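Glycoside hydrolase family 16 protein (Bacteroides ovatus, PDB 7KR6) probably hydrolyses O-glycosidic bonds as an endo-glucanase acting on mixed-linkage beta-glucans, and binds a 2-fluoro-glucosyl label in its glycan cleft. Local coordinates at residues Ser81-Thr86 and Gly97-Lys102; Ala114-Pro119 and Pro127-Met132; Ile234-Ala239 and Asp267-Leu272. The protein carries 1 engineered substitution. All blocks are in the same frame, centred on the assembly; numbering follows the deposited sequence.

Contact 1 (Ser81-Thr86 and Gly97-Lys102). With BGC (beta-D-glucopyranose), chain C.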
loop_
_atom_site.group_PDB
_atom_site.type_symbol
_atom_site.label_atom_id
_atom_site.label_comp_id
_atom_site.label_asym_id
_atom_site.label_seq_id
_atom_site.Cartn_x
_atom_site.Cartn_y
_atom_site.Cartn_z
ATOM N N SER A 81 2.489 23.101 -26.797
ATOM C CA SER A 81 2.626 24.021 -25.655
ATOM C C SER A 81 2.183 23.251 -24.421
ATOM O O SER A 81 1.091 22.709 -24.442
ATOM C CB SER A 81 1.861 25.334 -25.774
ATOM O OG SER A 81 2.330 26.249 -24.770
ATOM N N VAL A 82 3.044 23.188 -23.433
ATOM C CA VAL A 82 2.839 22.248 -22.279
ATOM C C VAL A 82 3.190 22.937 -20.967
ATOM O O VAL A 82 4.062 23.830 -20.884
ATOM C CB VAL A 82 3.686 20.967 -22.474
ATOM C CG1 VAL A 82 3.358 20.308 -23.784
ATOM C CG2 VAL A 82 5.162 21.262 -22.362
ATOM N N LEU A 83 2.584 22.467 -19.899
ATOM C CA LEU A 83 3.051 22.765 -18.537
ATOM C C LEU A 83 4.320 21.928 -18.276
ATOM O O LEU A 83 4.303 20.723 -18.513
ATOM C CB LEU A 83 1.937 22.437 -17.528
ATOM C CG LEU A 83 2.303 22.587 -16.050
ATOM C CD1 LEU A 83 2.443 24.050 -15.650
ATOM C CD2 LEU A 83 1.250 21.869 -15.199
ATOM N N ILE A 84 5.344 22.548 -17.695
ATOM C CA ILE A 84 6.641 21.870 -17.411
ATOM C C ILE A 84 6.916 21.960 -15.924
ATOM O O ILE A 84 7.084 23.057 -15.357
ATOM C CB ILE A 84 7.794 22.462 -18.238
ATOM C CG1 ILE A 84 7.442 22.560 -19.716
ATOM C CG2 ILE A 84 9.067 21.664 -18.029
ATOM C CD1 ILE A 84 8.457 23.352 -20.507
ATOM N N LEU A 85 6.955 20.805 -15.260
ATOM C CA LEU A 85 7.513 20.717 -13.906
ATOM C C LEU A 85 8.946 20.180 -14.011
ATOM O O LEU A 85 9.135 19.036 -14.518
ATOM C CB LEU A 85 6.654 19.795 -13.042
ATOM C CG LEU A 85 5.158 20.097 -13.067
ATOM C CD1 LEU A 85 4.384 19.066 -12.275
ATOM C CD2 LEU A 85 4.850 21.507 -12.555
ATOM N N THR A 86 9.886 20.955 -13.499
ATOM C CA THR A 86 11.333 20.638 -13.628
ATOM C C THR A 86 11.932 20.308 -12.280
ATOM O O THR A 86 11.923 21.126 -11.371
ATOM C CB THR A 86 12.097 21.816 -14.238
ATOM O OG1 THR A 86 11.489 22.080 -15.507
ATOM C CG2 THR A 86 13.572 21.465 -14.355
ATOM N N GLY A 97 8.690 21.308 -8.971
ATOM C CA GLY A 97 7.446 22.077 -9.099
ATOM C C GLY A 97 6.191 21.317 -8.789
ATOM O O GLY A 97 6.109 20.065 -8.981
ATOM N N ARG A 98 5.213 22.080 -8.301
ATOM C CA ARG A 98 3.912 21.537 -7.864
ATOM C C ARG A 98 2.887 22.651 -8.047
ATOM O O ARG A 98 3.177 23.790 -7.599
ATOM C CB ARG A 98 3.966 21.151 -6.385
ATOM C CG ARG A 98 2.622 20.764 -5.775
ATOM C CD ARG A 98 2.791 19.958 -4.525
ATOM N NE ARG A 98 1.604 19.930 -3.677
ATOM C CZ ARG A 98 1.413 19.078 -2.698
ATOM N NH1 ARG A 98 2.263 18.101 -2.481
ATOM N NH2 ARG A 98 0.349 19.189 -1.902
ATOM N N ILE A 99 1.747 22.334 -8.631
ATOM C CA ILE A 99 0.626 23.307 -8.747
ATOM C C ILE A 99 -0.660 22.681 -8.240
ATOM O O ILE A 99 -0.861 21.446 -8.306
ATOM C CB ILE A 99 0.475 23.791 -10.193
ATOM C CG1 ILE A 99 -0.057 22.697 -11.107
ATOM C CG2 ILE A 99 1.753 24.415 -10.696
ATOM C CD1 ILE A 99 -0.282 23.098 -12.552
ATOM N N ASN A 100 -1.611 23.556 -7.917
ATOM C CA ASN A 100 -2.966 23.113 -7.598
ATOM C C ASN A 100 -3.975 24.146 -8.092
ATOM O O ASN A 100 -3.590 25.305 -8.255
ATOM C CB ASN A 100 -3.109 22.900 -6.090
ATOM C CG ASN A 100 -3.053 24.175 -5.259
ATOM O OD1 ASN A 100 -4.053 24.907 -5.220
ATOM N ND2 ASN A 100 -1.912 24.487 -4.653
ATOM N N SER A 101 -5.237 23.762 -8.115
ATOM C CA SER A 101 -6.365 24.636 -8.496
ATOM C C SER A 101 -7.295 24.901 -7.304
ATOM O O SER A 101 -8.466 25.301 -7.575
ATOM C CB SER A 101 -7.068 24.089 -9.715
ATOM O OG SER A 101 -7.806 22.903 -9.442
ATOM N N LYS A 102 -6.818 24.781 -6.076
ATOM C CA LYS A 102 -7.666 24.992 -4.864
ATOM C C LYS A 102 -8.236 26.408 -4.886
ATOM O O LYS A 102 -7.460 27.393 -5.127
ATOM C CB LYS A 102 -6.882 24.831 -3.572
ATOM C CG LYS A 102 -7.723 24.790 -2.317
ATOM C CD LYS A 102 -6.893 24.593 -1.115
ATOM C CE LYS A 102 -7.702 24.283 0.123
ATOM N NZ LYS A 102 -8.719 25.327 0.314
HETATM C C2 BGC C . 0.880 13.421 2.746
HETATM C C3 BGC C . 0.211 14.400 3.746
HETATM C C4 BGC C . -0.104 15.742 3.122
HETATM C C5 BGC C . -0.931 15.595 1.829
HETATM C C6 BGC C . -1.204 16.880 1.088
HETATM C C1 BGC C . 0.002 13.426 1.523
HETATM O O2 BGC C . 1.077 12.141 3.268
HETATM O O3 BGC C . 1.122 14.480 4.848
HETATM O O4 BGC C . -0.818 16.557 4.092
HETATM O O5 BGC C . -0.194 14.702 0.935
HETATM O O6 BGC C . 0.036 17.525 0.707
#

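Contact 2 (Ala114-Pro119 and Pro127-Met132). With G2F (2-deoxy-2-fluoro-alpha-D-glucopyranose), chain B.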
loop_
_atom_site.group_PDB
_atom_site.type_symbol
_atom_site.label_atom_id
_atom_site.label_comp_id
_atom_site.label_asym_id
_atom_site.label_seq_id
_atom_site.Cartn_x
_atom_site.Cartn_y
_atom_site.Cartn_z
ATOM N N ALA A 114 -5.992 14.018 -18.378
ATOM C CA ALA A 114 -4.789 14.806 -18.664
ATOM C C ALA A 114 -3.851 13.974 -19.526
ATOM O O ALA A 114 -3.793 12.753 -19.336
ATOM C CB ALA A 114 -4.117 15.265 -17.416
ATOM N N SER A 115 -3.128 14.661 -20.393
ATOM C CA SER A 115 -2.099 14.080 -21.286
ATOM C C SER A 115 -0.726 14.457 -20.725
ATOM O O SER A 115 -0.403 15.676 -20.599
ATOM C CB SER A 115 -2.285 14.545 -22.715
ATOM O OG SER A 115 -1.267 14.041 -23.564
ATOM N N ILE A 116 0.036 13.435 -20.336
ATOM C CA ILE A 116 1.270 13.609 -19.541
ATOM C C ILE A 116 2.386 12.779 -20.160
ATOM O O ILE A 116 2.181 11.578 -20.413
ATOM C CB ILE A 116 1.041 13.206 -18.070
ATOM C CG1 ILE A 116 -0.158 13.938 -17.463
ATOM C CG2 ILE A 116 2.280 13.448 -17.244
ATOM C CD1 ILE A 116 -0.503 13.488 -16.053
ATOM N N LYS A 117 3.543 13.411 -20.233
ATOM C CA LYS A 117 4.828 12.780 -20.591
ATOM C C LYS A 117 5.675 12.771 -19.329
ATOM O O LYS A 117 5.910 13.821 -18.744
ATOM C CB LYS A 117 5.516 13.542 -21.724
ATOM C CG LYS A 117 6.809 12.850 -22.154
ATOM C CD LYS A 117 7.243 13.318 -23.519
ATOM C CE LYS A 117 8.428 14.229 -23.458
ATOM N NZ LYS A 117 8.645 14.882 -24.773
ATOM N N LEU A 118 6.157 11.587 -18.969
ATOM C CA LEU A 118 6.839 11.347 -17.679
ATOM C C LEU A 118 8.311 11.084 -17.969
ATOM O O LEU A 118 8.649 10.402 -18.934
ATOM C CB LEU A 118 6.198 10.149 -16.976
ATOM C CG LEU A 118 4.801 10.386 -16.439
ATOM C CD1 LEU A 118 4.202 9.107 -15.874
ATOM C CD2 LEU A 118 4.809 11.526 -15.423
ATOM N N PRO A 119 9.191 11.550 -17.069
ATOM C CA PRO A 119 10.604 11.182 -17.079
ATOM C C PRO A 119 10.715 9.712 -16.639
ATOM O O PRO A 119 9.821 9.142 -16.000
ATOM C CB PRO A 119 11.222 12.074 -16.002
ATOM C CG PRO A 119 10.097 12.229 -15.026
ATOM C CD PRO A 119 8.833 12.289 -15.858
ATOM N N PRO A 127 6.433 11.394 -9.778
ATOM C CA PRO A 127 5.386 12.227 -10.395
ATOM C C PRO A 127 4.000 11.773 -9.966
ATOM O O PRO A 127 3.797 10.568 -9.748
ATOM C CB PRO A 127 5.503 11.909 -11.873
ATOM C CG PRO A 127 6.092 10.483 -11.907
ATOM C CD PRO A 127 7.050 10.458 -10.738
ATOM N N ALA A 128 3.053 12.718 -9.911
ATOM C CA ALA A 128 1.660 12.375 -9.564
ATOM C C ALA A 128 0.681 13.375 -10.206
ATOM O O ALA A 128 1.033 14.563 -10.473
ATOM C CB ALA A 128 1.496 12.301 -8.068
ATOM N N PHE A 129 -0.494 12.861 -10.485
ATOM C CA PHE A 129 -1.683 13.586 -10.962
ATOM C C PHE A 129 -2.786 13.211 -9.989
ATOM O O PHE A 129 -3.113 12.002 -9.912
ATOM C CB PHE A 129 -1.970 13.145 -12.399
ATOM C CG PHE A 129 -3.298 13.569 -12.979
ATOM C CD1 PHE A 129 -3.882 14.799 -12.657
ATOM C CD2 PHE A 129 -3.956 12.742 -13.860
ATOM C CE1 PHE A 129 -5.089 15.162 -13.237
ATOM C CE2 PHE A 129 -5.153 13.106 -14.459
ATOM C CZ PHE A 129 -5.716 14.327 -14.131
ATOM N N TRP A 130 -3.330 14.184 -9.273
ATOM C CA TRP A 130 -4.192 13.859 -8.125
ATOM C C TRP A 130 -5.145 15.006 -7.792
ATOM O O TRP A 130 -5.139 16.009 -8.475
ATOM C CB TRP A 130 -3.290 13.453 -6.966
ATOM C CG TRP A 130 -2.219 14.406 -6.540
ATOM C CD1 TRP A 130 -1.103 14.786 -7.227
ATOM C CD2 TRP A 130 -2.051 14.920 -5.215
ATOM N NE1 TRP A 130 -0.296 15.547 -6.435
ATOM C CE2 TRP A 130 -0.854 15.647 -5.202
ATOM C CE3 TRP A 130 -2.803 14.841 -4.036
ATOM C CZ2 TRP A 130 -0.364 16.231 -4.042
ATOM C CZ3 TRP A 130 -2.317 15.438 -2.907
ATOM C CH2 TRP A 130 -1.124 16.124 -2.908
ATOM N N MET A 131 -6.000 14.765 -6.805
ATOM C CA MET A 131 -7.094 15.694 -6.466
ATOM C C MET A 131 -7.263 15.695 -4.957
ATOM O O MET A 131 -7.039 14.635 -4.320
ATOM C CB MET A 131 -8.393 15.261 -7.151
ATOM C CG MET A 131 -8.352 15.323 -8.641
ATOM S SD MET A 131 -9.717 14.431 -9.405
ATOM C CE MET A 131 -11.200 14.929 -8.514
ATOM N N MET A 132 -7.656 16.836 -4.388
ATOM C CA MET A 132 -8.101 16.862 -2.970
ATOM C C MET A 132 -9.387 17.659 -2.864
ATOM O O MET A 132 -9.675 18.463 -3.747
ATOM C CB MET A 132 -7.075 17.464 -2.014
ATOM C CG MET A 132 -5.860 16.557 -1.750
ATOM S SD MET A 132 -4.722 17.110 -0.475
ATOM C CE MET A 132 -3.751 18.322 -1.341
HETATM C C1 G2F B . -1.673 11.150 -2.040
HETATM C C2 G2F B . -0.897 11.298 -0.776
HETATM C C3 G2F B . -0.099 12.584 -0.757
HETATM C C4 G2F B . 0.834 12.566 -1.943
HETATM C C5 G2F B . -0.065 12.480 -3.216
HETATM C C6 G2F B . 0.636 12.541 -4.553
HETATM O O3 G2F B . 0.600 12.711 0.476
HETATM O O4 G2F B . 1.652 13.788 -1.892
HETATM O O5 G2F B . -0.877 11.289 -3.227
HETATM O O6 G2F B . 1.742 11.562 -4.582
HETATM F F2 G2F B . -1.792 11.145 0.327
#

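Contact 3 (Ile234-Ala239 and Asp267-Leu272)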
loop_
_atom_site.group_PDB
_atom_site.type_symbol
_atom_site.label_atom_id
_atom_site.label_comp_id
_atom_site.label_asym_id
_atom_site.label_seq_id
_atom_site.Cartn_x
_atom_site.Cartn_y
_atom_site.Cartn_z
ATOM N N ILE A 234 -7.538 20.077 -8.408
ATOM C CA ILE A 234 -6.538 19.280 -9.179
ATOM C C ILE A 234 -5.149 19.662 -8.734
ATOM O O ILE A 234 -4.869 20.856 -8.478
ATOM C CB ILE A 234 -6.742 19.484 -10.689
ATOM C CG1 ILE A 234 -8.162 19.178 -11.131
ATOM C CG2 ILE A 234 -5.733 18.674 -11.496
ATOM C CD1 ILE A 234 -8.587 19.844 -12.435
ATOM N N LEU A 235 -4.272 18.661 -8.670
ATOM C CA LEU A 235 -2.849 18.875 -8.412
ATOM C C LEU A 235 -2.008 18.084 -9.399
ATOM O O LEU A 235 -2.436 17.001 -9.854
ATOM C CB LEU A 235 -2.414 18.456 -7.009
ATOM C CG LEU A 235 -3.191 19.080 -5.854
ATOM C CD1 LEU A 235 -4.275 18.147 -5.364
ATOM C CD2 LEU A 235 -2.252 19.437 -4.746
ATOM N N PHE A 236 -0.847 18.675 -9.715
ATOM C CA PHE A 236 0.268 17.989 -10.436
ATOM C C PHE A 236 1.559 18.287 -9.703
ATOM O O PHE A 236 1.797 19.429 -9.283
ATOM C CB PHE A 236 0.435 18.466 -11.881
ATOM C CG PHE A 236 -0.722 18.210 -12.815
ATOM C CD1 PHE A 236 -0.903 17.011 -13.476
ATOM C CD2 PHE A 236 -1.617 19.241 -13.066
ATOM C CE1 PHE A 236 -1.950 16.839 -14.376
ATOM C CE2 PHE A 236 -2.701 19.047 -13.902
ATOM C CZ PHE A 236 -2.863 17.852 -14.566
ATOM N N ASN A 237 2.443 17.298 -9.597
ATOM C CA ASN A 237 3.755 17.574 -8.945
ATOM C C ASN A 237 4.762 16.542 -9.403
ATOM O O ASN A 237 4.357 15.453 -9.882
ATOM C CB ASN A 237 3.686 17.537 -7.423
ATOM C CG ASN A 237 3.434 16.140 -6.915
ATOM O OD1 ASN A 237 2.352 15.562 -7.154
ATOM N ND2 ASN A 237 4.499 15.481 -6.457
ATOM N N LEU A 238 6.023 16.919 -9.288
ATOM C CA LEU A 238 7.155 15.979 -9.492
ATOM C C LEU A 238 7.947 16.005 -8.191
ATOM O O LEU A 238 8.791 16.904 -7.969
ATOM C CB LEU A 238 7.956 16.355 -10.742
ATOM C CG LEU A 238 9.211 15.514 -11.008
ATOM C CD1 LEU A 238 8.859 14.050 -11.213
ATOM C CD2 LEU A 238 9.857 16.017 -12.269
ATOM N N ALA A 239 7.687 15.024 -7.322
ATOM C CA ALA A 239 8.433 14.890 -6.061
ATOM C C ALA A 239 9.733 14.153 -6.389
ATOM O O ALA A 239 9.791 13.472 -7.437
ATOM C CB ALA A 239 7.628 14.183 -5.000
ATOM N N ASP A 267 0.407 18.299 -21.357
ATOM C CA ASP A 267 0.015 18.973 -22.634
ATOM C C ASP A 267 -1.330 19.645 -22.419
ATOM O O ASP A 267 -1.554 20.748 -22.988
ATOM C CB ASP A 267 -0.113 17.974 -23.767
ATOM C CG ASP A 267 -0.233 18.590 -25.153
ATOM O OD1 ASP A 267 -0.123 19.832 -25.233
ATOM O OD2 ASP A 267 -0.410 17.828 -26.106
ATOM N N TRP A 268 -2.194 19.026 -21.642
ATOM C CA TRP A 268 -3.581 19.524 -21.451
ATOM C C TRP A 268 -4.228 18.755 -20.316
ATOM O O TRP A 268 -3.796 17.646 -19.966
ATOM C CB TRP A 268 -4.431 19.449 -22.738
ATOM C CG TRP A 268 -4.490 18.129 -23.437
ATOM C CD1 TRP A 268 -3.821 17.791 -24.586
ATOM C CD2 TRP A 268 -5.272 16.979 -23.089
ATOM N NE1 TRP A 268 -4.147 16.527 -24.965
ATOM C CE2 TRP A 268 -5.056 16.015 -24.089
ATOM C CE3 TRP A 268 -6.167 16.682 -22.057
ATOM C CZ2 TRP A 268 -5.640 14.752 -24.069
ATOM C CZ3 TRP A 268 -6.745 15.432 -22.028
ATOM C CH2 TRP A 268 -6.479 14.482 -23.013
ATOM N N VAL A 269 -5.212 19.388 -19.711
ATOM C CA VAL A 269 -6.125 18.741 -18.740
ATOM C C VAL A 269 -7.524 19.211 -19.099
ATOM O O VAL A 269 -7.695 20.378 -19.509
ATOM C CB VAL A 269 -5.707 19.011 -17.283
ATOM C CG1 VAL A 269 -5.563 20.482 -16.944
ATOM C CG2 VAL A 269 -6.634 18.299 -16.288
ATOM N N LYS A 270 -8.477 18.316 -19.010
ATOM C CA LYS A 270 -9.880 18.697 -19.301
ATOM C C LYS A 270 -10.843 17.993 -18.358
ATOM O O LYS A 270 -10.609 16.851 -17.938
ATOM C CB LYS A 270 -10.178 18.494 -20.785
ATOM C CG LYS A 270 -10.232 17.069 -21.265
ATOM C CD LYS A 270 -10.488 16.976 -22.752
ATOM C CE LYS A 270 -10.480 15.552 -23.260
ATOM N NZ LYS A 270 -10.143 15.506 -24.700
ATOM N N ILE A 271 -11.964 18.666 -18.109
ATOM C CA ILE A 271 -13.086 18.108 -17.326
ATOM C C ILE A 271 -14.269 18.031 -18.283
ATOM O O ILE A 271 -14.603 19.073 -18.902
ATOM C CB ILE A 271 -13.400 18.968 -16.091
ATOM C CG1 ILE A 271 -12.133 19.295 -15.292
ATOM C CG2 ILE A 271 -14.443 18.265 -15.242
ATOM C CD1 ILE A 271 -12.315 20.259 -14.146
ATOM N N LEU A 272 -14.880 16.867 -18.409
ATOM C CA LEU A 272 -16.005 16.683 -19.360
ATOM C C LEU A 272 -17.290 16.880 -18.560
ATOM O O LEU A 272 -18.020 15.924 -18.331
ATOM C CB LEU A 272 -15.941 15.299 -19.999
ATOM C CG LEU A 272 -14.656 14.952 -20.747
ATOM C CD1 LEU A 272 -14.865 13.708 -21.590
ATOM C CD2 LEU A 272 -14.184 16.088 -21.626
ATOM O OXT LEU A 272 -17.583 17.985 -18.101
#

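Contact 1 (Ser81-Thr86 and Gly97-Lys102)
L83 and L85 pack against I99 and G97 where a beta hairpin of the family 16 jelly roll divides its arms between the two sheets. Within 81-86 and 97-102 the backbones come nearest at L85 and G97, whose CA atoms are 5.0 Å apart, and then diverge, strand 80-90 pairing on with 261-271 and strand 93-107 with 232-240. At the narrow end the isobutyl group of L85 lies against the G97 peptide, CD1 standing 3.9 Å from G97 O; with no side chain on G97, that leucine can come right up to the backbone. Further down the gap L83 and I99 meet tip to tip, CD2 to CD1 at 3.3 Å, tight for two methyl groups.

R98 points the other way, into the glycan pocket. With CG anti to the backbone N (chi1 172°) and the chain extended, its guanidinium reaches a bound glucose edge-on: R98 NH2 donates almost straight to BGC O6 (3.1 Å, 167°), close to the guanidinium plane. E53 OE2 holds the group through a salt bridge to R98 NE and also accepts from N100 ND2; N61 OD1 accepts a second hydrogen bond from the same sugar. Just past N100, where the strand is interrupted, N100 OD1 closes an Asx turn, accepting in its carbonyl plane from K102 N at 2.9 Å.

Contact 2 (Ala114-Pro119 and Pro127-Met132)
P127 meets L118 first: the leucine's CD2 lies obliquely against one side of the pyrrolidine ring, 3.6 Å from P127 CB and 3.9 Å from P127 CG. A128 turns to the other surface of its strand, where its CB borders the fluorinated sugar at 3.6 Å from G2F O6. F129 returns to the interior. Its CG sits anti to the backbone N (chi1 169°), which carries the ring out to A114; the methyl CB of A114 lies over one face, 4.1 Å from the ring centroid and 26° off the normal, a CH-pi contact. I116 comes in nearer the root of the same side chain, its CD1 4.0 Å from F129 CB. Such apolar packing is how the two sheets of a beta-jelly roll close on each other, here where the touching parts of strands 112-117 and 125-133 run in nearly opposite directions. W130 again faces the cleft. G2F C6 stands 3.4 Å above its indole plane, over the centre, in the sugar-on-aromatic packing common in glycan-binding clefts, while NE1 is tied down by a hydrogen bond to N237 OD1 and A128 O lies at the ring edge, in plane. M132, last in the segment, touches a bound glucose and packs on W139.

Contact 3 (Ile234-Ala239 and Asp267-Leu272)
I234 and I271 meet tip to tip across the sandwich, CD1 to CD1 at 4.1 Å, and beside them the ring of F236 turns its edge to V269. In that second pair it is CZ, the far end of the F236 ring, that touches, 4.1 Å from V269 CB and 4.2 Å from V269 CG2, with the valine carbon CB near the ring plane. F236 CG is anti to its carbonyl carbon (chi1 -63°), and from there the phenyl group spans the space between layers whose backbones stay well apart, the CA atoms of I234 and V269 being 9.6 Å from each other. I271 does not aim directly at its partner; only the end of its chain swings nearer. Around these groups lies a second shell: the F236 ring meets that of F129 with planes almost parallel, at about 5°, and touches L85, while I112 lies against I234 and F107 against I271. The backbone N of I234 is also hydrogen-bonded to S101 OG. The contact thus bridges the two layers of the jelly roll: strand 232-240 runs in one, between strands 93-107 and 125-133, and strand 261-271 in the other, paired with strands 80-90 and 112-117.

The three contacts form one continuous interior, with contact 3 between the other two: its centre is about 7 Å from that of contact 1 and about 6 Å from that of contact 2. Strand 232-240 does the joining, through probable backbone hydrogen bonds from I99 N to F236 O (3.0 Å) on one flank and from L235 N to W130 O (2.8 Å) on the other. On the cleft surface of these strands contacts 1 and 2 meet directly, R98 NH2 packing 3.5 Å from W130 CH2. Strands 93-107 and 125-133 thus send apolar residues into the sandwich from one surface and present R98, A128, W130 and M132 to the bound glycan from the other, with strand 232-240 between them.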